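Local coordinates for RimK domain protein ATP-grasp (PDB 5I47), which probably binds ATP and may act as an ATP-grasp ligase of the RimK type, joining an amino acid such as glutamate to a carboxylate of its substrate, at residues Leu95-His98 with Leu99-Ala102; Arg110-Gly114 with Glu115-Phe119; Ala120-Glu124 with Ile125-Val129; Pro218-Ala221 with Leu222-Ile226. All coordinates share one frame; numbering follows the deposited sequence.

In the fold
Along the chain the four contacts follow in series, all in the RimK-like ATP-grasp region. Interactions 2 and 3 share helix 115-125, at its two ends, with centres about 10 Å apart; the salt bridge from R110 to E124 and the packing of C112 on A121 join them. Interaction 1, on helix 92-101, lies about 15 Å centre to centre from interaction 4 on helix 216-230, and the two touch where A102 meets R225. The contacts thus fall into two groups: helix 115-125 is fastened at both ends to the sheet of strands 109-112 and 167-171, while helices 92-101 and 216-230 pack beside the five-stranded sheet. Interactions 1 and 2 also touch the second subunit.

Interaction 1: Leu95-His98 with Leu99-Ala102; sequences LLRH and LILA
The last two turns of helix 92-101, in the RimK-like ATP-grasp region, bring L95, L96 and R97 against L99, I100 and L101, each pair four residues apart. The i to i+4 backbone bonds of the alpha-helix are regular: the N-H groups of L99, I100 and L101 bond to the carbonyls of L95, L96 and R97, and the L99 N to L95 O bond measures 2.9 Å. At the end of the helix the bond from A102 N to H98 O is more bent, with 136° at the hydrogen. L95 and L99 suit the inner face, where branched aliphatic chains can fill space: CG of L95 lies 3.9 Å from CD1 of L99, and the pair packs on L230 of helix 216-230 and on V251 and V248 of strand 246-253. One residue further on, CD1 of L96 meets CD1 of I100 at 3.9 Å, while P44 of the second subunit packs on both residues and on R97. Replacing I100 by alanine is likely to open a gap beside L96 CD1 and leave V106 and P44 of the second subunit less apolar surface to pack on. R97 is partly exposed and combines a long aliphatic stem with a charged end. In one of its two conformers CG stands anti to the backbone N (chi1 -176°) and the chain bends at the next bond (chi2 56°), carrying the guanidinium to L101. There I100 CG2 approaches NH2 obliquely at 4.0 Å, and L101 CD2 sits over the centre of one guanidinium face, 3.9 Å above its plane.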
loop_
_atom_site.group_PDB
_atom_site.type_symbol
_atom_site.label_atom_id
_atom_site.label_comp_id
_atom_site.label_asym_id
_atom_site.label_seq_id
_atom_site.Cartn_x
_atom_site.Cartn_y
_atom_site.Cartn_z
ATOM N N LEU B 95 -6.606 6.277 5.815
ATOM C CA LEU B 95 -7.526 6.511 6.925
ATOM C C LEU B 95 -7.513 7.972 7.346
ATOM O O LEU B 95 -8.569 8.563 7.605
ATOM C CB LEU B 95 -7.158 5.618 8.105
ATOM C CG LEU B 95 -7.985 5.803 9.381
ATOM C CD1 LEU B 95 -9.450 5.470 9.135
ATOM C CD2 LEU B 95 -7.420 4.949 10.508
ATOM N N LEU B 96 -6.324 8.576 7.404
ATOM C CA LEU B 96 -6.211 9.975 7.799
ATOM C C LEU B 96 -6.962 10.885 6.833
ATOM O O LEU B 96 -7.718 11.768 7.253
ATOM C CB LEU B 96 -4.739 10.375 7.884
ATOM C CG LEU B 96 -4.456 11.853 8.151
ATOM C CD1 LEU B 96 -5.101 12.290 9.466
ATOM C CD2 LEU B 96 -2.950 12.115 8.160
ATOM N N ARG B 97 -6.766 10.692 5.527
ATOM C CA ARG B 97 -7.472 11.539 4.573
ATOM C C ARG B 97 -8.975 11.286 4.608
ATOM O O ARG B 97 -9.763 12.218 4.412
ATOM C CB ARG B 97 -6.914 11.327 3.163
ATOM C CG ARG B 97 -7.518 12.240 2.082
ATOM C CD ARG B 97 -7.392 13.735 2.413
ATOM N NE ARG B 97 -7.853 14.577 1.308
ATOM C CZ ARG B 97 -8.093 15.883 1.406
ATOM N NH1 ARG B 97 -8.513 16.568 0.348
ATOM N NH2 ARG B 97 -7.927 16.504 2.565
ATOM N N HIS B 98 -9.389 10.045 4.883
ATOM C CA HIS B 98 -10.814 9.736 4.943
ATOM C C HIS B 98 -11.483 10.402 6.137
ATOM O O HIS B 98 -12.587 10.945 6.013
ATOM C CB HIS B 98 -11.010 8.221 4.997
ATOM C CG HIS B 98 -12.383 7.774 4.601
ATOM N ND1 HIS B 98 -13.445 7.762 5.480
ATOM C CD2 HIS B 98 -12.866 7.324 3.419
ATOM C CE1 HIS B 98 -14.524 7.324 4.857
ATOM N NE2 HIS B 98 -14.200 7.050 3.604
ATOM N N LEU B 99 -10.832 10.370 7.305
ATOM C CA LEU B 99 -11.400 11.008 8.491
ATOM C C LEU B 99 -11.447 12.524 8.335
ATOM O O LEU B 99 -12.409 13.169 8.768
ATOM C CB LEU B 99 -10.594 10.615 9.730
ATOM C CG LEU B 99 -10.627 9.126 10.085
ATOM C CD1 LEU B 99 -9.629 8.815 11.179
ATOM C CD2 LEU B 99 -12.032 8.683 10.497
ATOM N N ILE B 100 -10.421 13.110 7.715
ATOM C CA ILE B 100 -10.417 14.551 7.475
ATOM C C ILE B 100 -11.582 14.945 6.575
ATOM O O ILE B 100 -12.328 15.886 6.873
ATOM C CB ILE B 100 -9.068 14.991 6.878
ATOM C CG1 ILE B 100 -7.952 14.851 7.921
ATOM C CG2 ILE B 100 -9.153 16.415 6.344
ATOM C CD1 ILE B 100 -6.603 15.319 7.436
ATOM N N LEU B 101 -11.755 14.236 5.456
ATOM C CA LEU B 101 -12.867 14.534 4.556
ATOM C C LEU B 101 -14.221 14.304 5.216
ATOM O O LEU B 101 -15.208 14.917 4.804
ATOM C CB LEU B 101 -12.757 13.696 3.281
ATOM C CG LEU B 101 -11.676 14.136 2.296
ATOM C CD1 LEU B 101 -11.469 13.086 1.232
ATOM C CD2 LEU B 101 -12.042 15.467 1.662
ATOM N N ALA B 102 -14.289 13.438 6.226
ATOM C CA ALA B 102 -15.514 13.189 6.976
ATOM C C ALA B 102 -15.713 14.156 8.133
ATOM O O ALA B 102 -16.681 14.003 8.883
ATOM C CB ALA B 102 -15.524 11.753 7.510
#

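Interaction 2: Arg110-Gly114 with Glu115-Phe119; sequences RVCFG and EEAIF
C112 and A117 meet where strand 109-112 turns into helix 115-125, and the close packing is gathered on the inner side of this turn. CB of C112 touches two helix side chains, A117 CB at 3.7 Å and I118 CG1 at 3.7 Å. Its SG lies beside the backbone N and anti to the carbonyl carbon (chi1 -55°), which sets the sulfur 3.4 Å from A117 O. A small side chain suits both positions, because strand and helix come within 5.2 Å between the CA atoms of C112 and A117. I118 adds the bulk that a core position needs: its CG1 also reaches to 3.3 Å from G114 O and its side chain packs on V167 and V169 of strand 167-171. G114 occupies the N-cap position, and its carbonyl accepts a helical backbone bond from I118 N, 3.0 Å long with 150° at the hydrogen. The freedom of glycine suits the fully extended backbone of G114 in this buried turn. The outer side is looser. E115 brings only its CB near G114, and its chain extends away toward V155 and I159 of helix 148-160; E116 is exposed, its carboxylate turned from the strand, and a charged residue suits that face. F113 also points away from the helix but is buried, packing on E64 of the second subunit. In that subunit a strand pairs antiparallel with V111 and C112, so the sheet continues across the interface. The whole is a tight strand-to-helix connection, with a glycine at the N-cap position, in an ATP-grasp fold.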
loop_
_atom_site.group_PDB
_atom_site.type_symbol
_atom_site.label_atom_id
_atom_site.label_comp_id
_atom_site.label_asym_id
_atom_site.label_seq_id
_atom_site.Cartn_x
_atom_site.Cartn_y
_atom_site.Cartn_z
ATOM N N ARG B 110 1.608 15.632 10.050
ATOM C CA ARG B 110 2.365 15.993 8.862
ATOM C C ARG B 110 2.869 14.729 8.181
ATOM O O ARG B 110 3.305 13.784 8.846
ATOM C CB ARG B 110 3.552 16.904 9.198
ATOM C CG ARG B 110 3.165 18.271 9.714
ATOM C CD ARG B 110 2.319 19.024 8.702
ATOM N NE ARG B 110 1.825 20.286 9.251
ATOM C CZ ARG B 110 0.780 20.388 10.068
ATOM N NH1 ARG B 110 0.111 19.305 10.438
ATOM N NH2 ARG B 110 0.405 21.576 10.520
ATOM N N VAL B 111 2.814 14.720 6.855
ATOM C CA VAL B 111 3.342 13.626 6.051
ATOM C C VAL B 111 4.744 14.029 5.616
ATOM O O VAL B 111 4.917 14.978 4.843
ATOM C CB VAL B 111 2.443 13.323 4.843
ATOM C CG1 VAL B 111 2.796 11.968 4.250
ATOM C CG2 VAL B 111 0.974 13.376 5.249
ATOM N N CYS B 112 5.746 13.317 6.120
ATOM C CA CYS B 112 7.147 13.666 5.920
ATOM C C CYS B 112 7.845 12.575 5.125
ATOM O O CYS B 112 7.832 11.403 5.522
ATOM C CB CYS B 112 7.847 13.876 7.262
ATOM S SG CYS B 112 7.008 15.090 8.279
ATOM N N PHE B 113 8.467 12.967 4.014
ATOM C CA PHE B 113 9.083 12.024 3.093
ATOM C C PHE B 113 10.601 11.964 3.240
ATOM O O PHE B 113 11.276 11.380 2.385
ATOM C CB PHE B 113 8.672 12.367 1.657
ATOM C CG PHE B 113 7.193 12.188 1.401
ATOM C CD1 PHE B 113 6.293 13.198 1.703
ATOM C CD2 PHE B 113 6.703 10.995 0.890
ATOM C CE1 PHE B 113 4.933 13.029 1.488
ATOM C CE2 PHE B 113 5.345 10.820 0.671
ATOM C CZ PHE B 113 4.460 11.838 0.972
ATOM N N GLY B 114 11.147 12.526 4.315
ATOM C CA GLY B 114 12.579 12.445 4.555
ATOM C C GLY B 114 12.933 12.941 5.939
ATOM O O GLY B 114 12.088 13.462 6.672
ATOM N N GLU B 115 14.216 12.778 6.282
ATOM C CA GLU B 115 14.683 13.113 7.625
ATOM C C GLU B 115 14.507 14.598 7.924
ATOM O O GLU B 115 14.044 14.975 9.006
ATOM C CB GLU B 115 16.148 12.707 7.790
ATOM C CG GLU B 115 16.822 13.349 8.996
ATOM C CD GLU B 115 18.301 13.028 9.091
ATOM O OE1 GLU B 115 18.797 12.242 8.256
ATOM O OE2 GLU B 115 18.967 13.564 10.005
ATOM N N GLU B 116 14.886 15.457 6.977
ATOM C CA GLU B 116 14.754 16.895 7.189
ATOM C C GLU B 116 13.299 17.288 7.412
ATOM O O GLU B 116 12.989 18.065 8.325
ATOM C CB GLU B 116 15.346 17.647 5.998
ATOM C CG GLU B 116 15.285 19.156 6.101
ATOM C CD GLU B 116 16.147 19.830 5.054
ATOM O OE1 GLU B 116 17.110 19.189 4.580
ATOM O OE2 GLU B 116 15.860 20.994 4.701
ATOM N N ALA B 117 12.390 16.748 6.594
ATOM C CA ALA B 117 10.968 17.034 6.759
ATOM C C ALA B 117 10.464 16.597 8.128
ATOM O O ALA B 117 9.613 17.269 8.725
ATOM C CB ALA B 117 10.167 16.346 5.659
ATOM N N ILE B 118 10.966 15.467 8.637
ATOM C CA ILE B 118 10.545 14.991 9.954
ATOM C C ILE B 118 10.875 16.026 11.019
ATOM O O ILE B 118 10.031 16.375 11.853
ATOM C CB ILE B 118 11.193 13.632 10.272
ATOM C CG1 ILE B 118 10.571 12.531 9.411
ATOM C CG2 ILE B 118 11.059 13.304 11.759
ATOM C CD1 ILE B 118 11.205 11.174 9.612
ATOM N N PHE B 119 12.103 16.547 10.996
ATOM C CA PHE B 119 12.467 17.576 11.964
ATOM C C PHE B 119 11.767 18.897 11.664
ATOM O O PHE B 119 11.502 19.678 12.587
ATOM C CB PHE B 119 13.986 17.752 12.001
ATOM C CG PHE B 119 14.719 16.550 12.536
ATOM C CD1 PHE B 119 14.543 16.146 13.848
ATOM C CD2 PHE B 119 15.582 15.829 11.729
ATOM C CE1 PHE B 119 15.213 15.040 14.350
ATOM C CE2 PHE B 119 16.255 14.721 12.223
ATOM C CZ PHE B 119 16.069 14.328 13.538
#

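Interaction 3: Ala120-Glu124 with Ile125-Val129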
loop_
_atom_site.group_PDB
_atom_site.type_symbol
_atom_site.label_atom_id
_atom_site.label_comp_id
_atom_site.label_asym_id
_atom_site.label_seq_id
_atom_site.Cartn_x
_atom_site.Cartn_y
_atom_site.Cartn_z
ATOM N N ALA B 120 11.446 19.159 10.396
ATOM C CA ALA B 120 10.671 20.350 10.068
ATOM C C ALA B 120 9.273 20.282 10.670
ATOM O O ALA B 120 8.771 21.279 11.202
ATOM C CB ALA B 120 10.594 20.527 8.551
ATOM N N ALA B 121 8.631 19.113 10.601
ATOM C CA ALA B 121 7.311 18.951 11.200
ATOM C C ALA B 121 7.379 18.956 12.721
ATOM O O ALA B 121 6.461 19.457 13.381
ATOM C CB ALA B 121 6.669 17.659 10.705
ATOM N N ILE B 122 8.454 18.406 13.290
ATOM C CA ILE B 122 8.610 18.388 14.742
ATOM C C ILE B 122 8.759 19.806 15.285
ATOM O O ILE B 122 8.247 20.132 16.364
ATOM C CB ILE B 122 9.803 17.499 15.133
ATOM C CG1 ILE B 122 9.440 16.022 14.984
ATOM C CG2 ILE B 122 10.260 17.802 16.540
ATOM C CD1 ILE B 122 10.579 15.082 15.305
ATOM N N ALA B 123 9.449 20.672 14.542
ATOM C CA ALA B 123 9.567 22.066 14.955
ATOM C C ALA B 123 8.215 22.767 14.917
ATOM O O ALA B 123 7.892 23.551 15.817
ATOM C CB ALA B 123 10.573 22.791 14.063
ATOM N N GLU B 124 7.409 22.484 13.893
ATOM C CA GLU B 124 6.122 23.157 13.748
ATOM C C GLU B 124 5.105 22.636 14.759
ATOM O O GLU B 124 4.402 23.420 15.405
ATOM C CB GLU B 124 5.598 22.980 12.325
ATOM C CG GLU B 124 4.188 23.501 12.137
ATOM C CD GLU B 124 3.592 23.088 10.815
ATOM O OE1 GLU B 124 4.130 22.147 10.193
ATOM O OE2 GLU B 124 2.592 23.708 10.395
ATOM N N ILE B 125 5.003 21.314 14.897
ATOM C CA ILE B 125 4.026 20.739 15.818
ATOM C C ILE B 125 4.472 20.936 17.261
ATOM O O ILE B 125 3.660 21.256 18.141
ATOM C CB ILE B 125 3.802 19.251 15.492
ATOM C CG1 ILE B 125 3.176 19.093 14.106
ATOM C CG2 ILE B 125 2.943 18.590 16.557
ATOM C CD1 ILE B 125 2.936 17.655 13.710
ATOM N N GLY B 126 5.764 20.761 17.526
ATOM C CA GLY B 126 6.284 20.861 18.875
ATOM C C GLY B 126 6.162 19.548 19.616
ATOM O O GLY B 126 5.205 18.799 19.401
ATOM N N TYR B 127 7.119 19.255 20.493
ATOM C CA TYR B 127 7.113 18.014 21.267
ATOM C C TYR B 127 5.952 17.955 22.262
ATOM O O TYR B 127 5.525 18.989 22.774
ATOM C CB TYR B 127 8.436 17.854 22.008
ATOM C CG TYR B 127 9.627 17.698 21.099
ATOM C CD1 TYR B 127 9.933 16.466 20.533
ATOM C CD2 TYR B 127 10.448 18.779 20.809
ATOM C CE1 TYR B 127 11.024 16.317 19.700
ATOM C CE2 TYR B 127 11.545 18.639 19.977
ATOM C CZ TYR B 127 11.831 17.406 19.430
ATOM O OH TYR B 127 12.916 17.262 18.596
ATOM N N PRO B 128 5.438 16.741 22.545
ATOM C CA PRO B 128 5.868 15.473 21.949
ATOM C C PRO B 128 5.106 15.136 20.673
ATOM O O PRO B 128 4.077 15.751 20.386
ATOM C CB PRO B 128 5.559 14.460 23.051
ATOM C CG PRO B 128 4.315 15.006 23.678
ATOM C CD PRO B 128 4.427 16.523 23.598
ATOM N N VAL B 129 5.624 14.170 19.912
ATOM C CA VAL B 129 4.988 13.666 18.699
ATOM C C VAL B 129 5.200 12.159 18.637
ATOM O O VAL B 129 5.980 11.585 19.400
ATOM C CB VAL B 129 5.539 14.334 17.420
ATOM C CG1 VAL B 129 5.269 15.828 17.426
ATOM C CG2 VAL B 129 7.027 14.058 17.276
#
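A121 O and I125 N make a nearly straight helical bond, 2.8 Å long with 171° at the hydrogen. One residue on, G126 N reaches I122 O, also at 2.8 Å, but from above the carbonyl plane and with a bent angle of 143°. G126 leaves the helix with a positive phi, where a side chain would press against the carbonyl O of I125, so glycine fits this turn. The chain then turns aside, bringing Y127 and V129 to I122. CG2 of I122 lies over the face of the Y127 ring, 3.8 Å from its centroid and 30° off the normal, a CH-pi contact that leans toward the hydroxyl end of the ring. The two branches of I122 divide the work: CG2, anti to the backbone N, meets the ring, whereas CG1, on the other branch, meets V129 CG2 at 3.9 Å. A serine in place of I122 would probably leave the Y127 ring without its CH-pi partner and V129 CG2 facing a gap. E124 suits the exposed side, its carboxylate paired in a salt bridge with R110. A cis peptide bond precedes P128. Helix 115-125 thus lies on the antiparallel sheet of strands 109-112, 167-171, 129-133 and 143-145: A121 and I122 pack on V169 of strand 167-171, which V129 also touches, and Y127 touches Q148 and A151 of helix 148-160 and V145.

Interaction 4: Pro218-Ala221 with Leu222-Ile226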
loop_
_atom_site.group_PDB
_atom_site.type_symbol
_atom_site.label_atom_id
_atom_site.label_comp_id
_atom_site.label_asym_id
_atom_site.label_seq_id
_atom_site.Cartn_x
_atom_site.Cartn_y
_atom_site.Cartn_z
ATOM N N PRO B 218 -21.764 10.955 24.261
ATOM C CA PRO B 218 -20.919 11.640 23.265
ATOM C C PRO B 218 -20.051 10.691 22.459
ATOM O O PRO B 218 -19.902 10.877 21.245
ATOM C CB PRO B 218 -20.080 12.600 24.121
ATOM C CG PRO B 218 -20.080 11.995 25.475
ATOM C CD PRO B 218 -21.441 11.402 25.630
ATOM N N LEU B 219 -19.474 9.673 23.100
ATOM C CA LEU B 219 -18.683 8.696 22.358
ATOM C C LEU B 219 -19.562 7.823 21.471
ATOM O O LEU B 219 -19.119 7.389 20.402
ATOM C CB LEU B 219 -17.874 7.829 23.321
ATOM C CG LEU B 219 -16.803 8.549 24.141
ATOM C CD1 LEU B 219 -16.179 7.592 25.139
ATOM C CD2 LEU B 219 -15.745 9.155 23.238
ATOM N N THR B 220 -20.799 7.551 21.898
ATOM C CA THR B 220 -21.727 6.816 21.044
ATOM C C THR B 220 -22.044 7.605 19.781
ATOM O O THR B 220 -22.106 7.038 18.683
ATOM C CB THR B 220 -23.008 6.491 21.815
ATOM O OG1 THR B 220 -22.702 5.603 22.899
ATOM C CG2 THR B 220 -24.041 5.835 20.904
ATOM N N ALA B 221 -22.234 8.920 19.917
ATOM C CA ALA B 221 -22.480 9.754 18.745
ATOM C C ALA B 221 -21.288 9.735 17.798
ATOM O O ALA B 221 -21.456 9.683 16.574
ATOM C CB ALA B 221 -22.803 11.183 19.179
ATOM N N LEU B 222 -20.072 9.764 18.350
ATOM C CA LEU B 222 -18.874 9.696 17.521
ATOM C C LEU B 222 -18.785 8.359 16.797
ATOM O O LEU B 222 -18.508 8.314 15.592
ATOM C CB LEU B 222 -17.632 9.931 18.381
ATOM C CG LEU B 222 -16.265 9.916 17.694
ATOM C CD1 LEU B 222 -16.167 11.027 16.666
ATOM C CD2 LEU B 222 -15.147 10.027 18.723
ATOM N N ALA B 223 -19.029 7.256 17.511
ATOM C CA ALA B 223 -18.979 5.944 16.876
ATOM C C ALA B 223 -20.030 5.804 15.785
ATOM O O ALA B 223 -19.798 5.116 14.784
ATOM C CB ALA B 223 -19.157 4.841 17.918
ATOM N N GLU B 224 -21.189 6.446 15.957
ATOM C CA GLU B 224 -22.240 6.344 14.952
ATOM C C GLU B 224 -21.887 7.118 13.689
ATOM O O GLU B 224 -22.235 6.686 12.584
ATOM C CB GLU B 224 -23.568 6.821 15.539
ATOM C CG GLU B 224 -24.143 5.842 16.551
ATOM C CD GLU B 224 -25.410 6.338 17.216
ATOM O OE1 GLU B 224 -25.787 7.511 17.000
ATOM O OE2 GLU B 224 -26.030 5.547 17.961
ATOM N N ARG B 225 -21.193 8.249 13.826
ATOM C CA ARG B 225 -20.700 8.943 12.643
ATOM C C ARG B 225 -19.616 8.135 11.946
ATOM O O ARG B 225 -19.565 8.087 10.713
ATOM C CB ARG B 225 -20.163 10.321 13.018
ATOM C CG ARG B 225 -21.205 11.288 13.525
ATOM C CD ARG B 225 -20.607 12.675 13.592
ATOM N NE ARG B 225 -20.115 13.100 12.285
ATOM C CZ ARG B 225 -19.154 14.000 12.106
ATOM N NH1 ARG B 225 -18.568 14.564 13.153
ATOM N NH2 ARG B 225 -18.772 14.328 10.879
ATOM N N ILE B 226 -18.736 7.500 12.724
ATOM C CA ILE B 226 -17.665 6.699 12.140
ATOM C C ILE B 226 -18.242 5.545 11.333
ATOM O O ILE B 226 -17.811 5.282 10.205
ATOM C CB ILE B 226 -16.710 6.207 13.243
ATOM C CG1 ILE B 226 -15.920 7.387 13.811
ATOM C CG2 ILE B 226 -15.786 5.125 12.707
ATOM C CD1 ILE B 226 -15.038 7.026 14.986
#
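T220 and E224 lie one helical turn apart on helix 216-230, and their side chains slant across one another. CG2 of T220, anti to the backbone N, lies beside the carboxylate of E224, CG2 to OE2 3.6 Å, a plain contact. E224 keeps CG beside its backbone N (chi1 -72°) and then extends, which draws its stem along the T220 carbonyl, CG to O 3.2 Å. OG1 of T220, the other branch, lies beside the backbone N and hydrogen-bonds to P216 O one turn earlier. Beneath these side chains the N-H of E224 meets T220 O at 2.9 Å, 146° at the hydrogen, and A223 N meets L219 O at 2.9 Å. Alanine suits A221, which lies on the exposed side, and A223, which is buried and touches L190 of strand 190-196 and L183 of strand 180-187. R225 turns its CG to 3.5 Å from A221 O, and its side chain leads away and touches D103. L219, L222 and I226 are buried. Helix 216-230 packs on the five-stranded antiparallel sheet: L219 on I193 of strand 190-196 and V181 of strand 180-187, L222 on V239 and I226 on Y235 and V237 of strand 235-241.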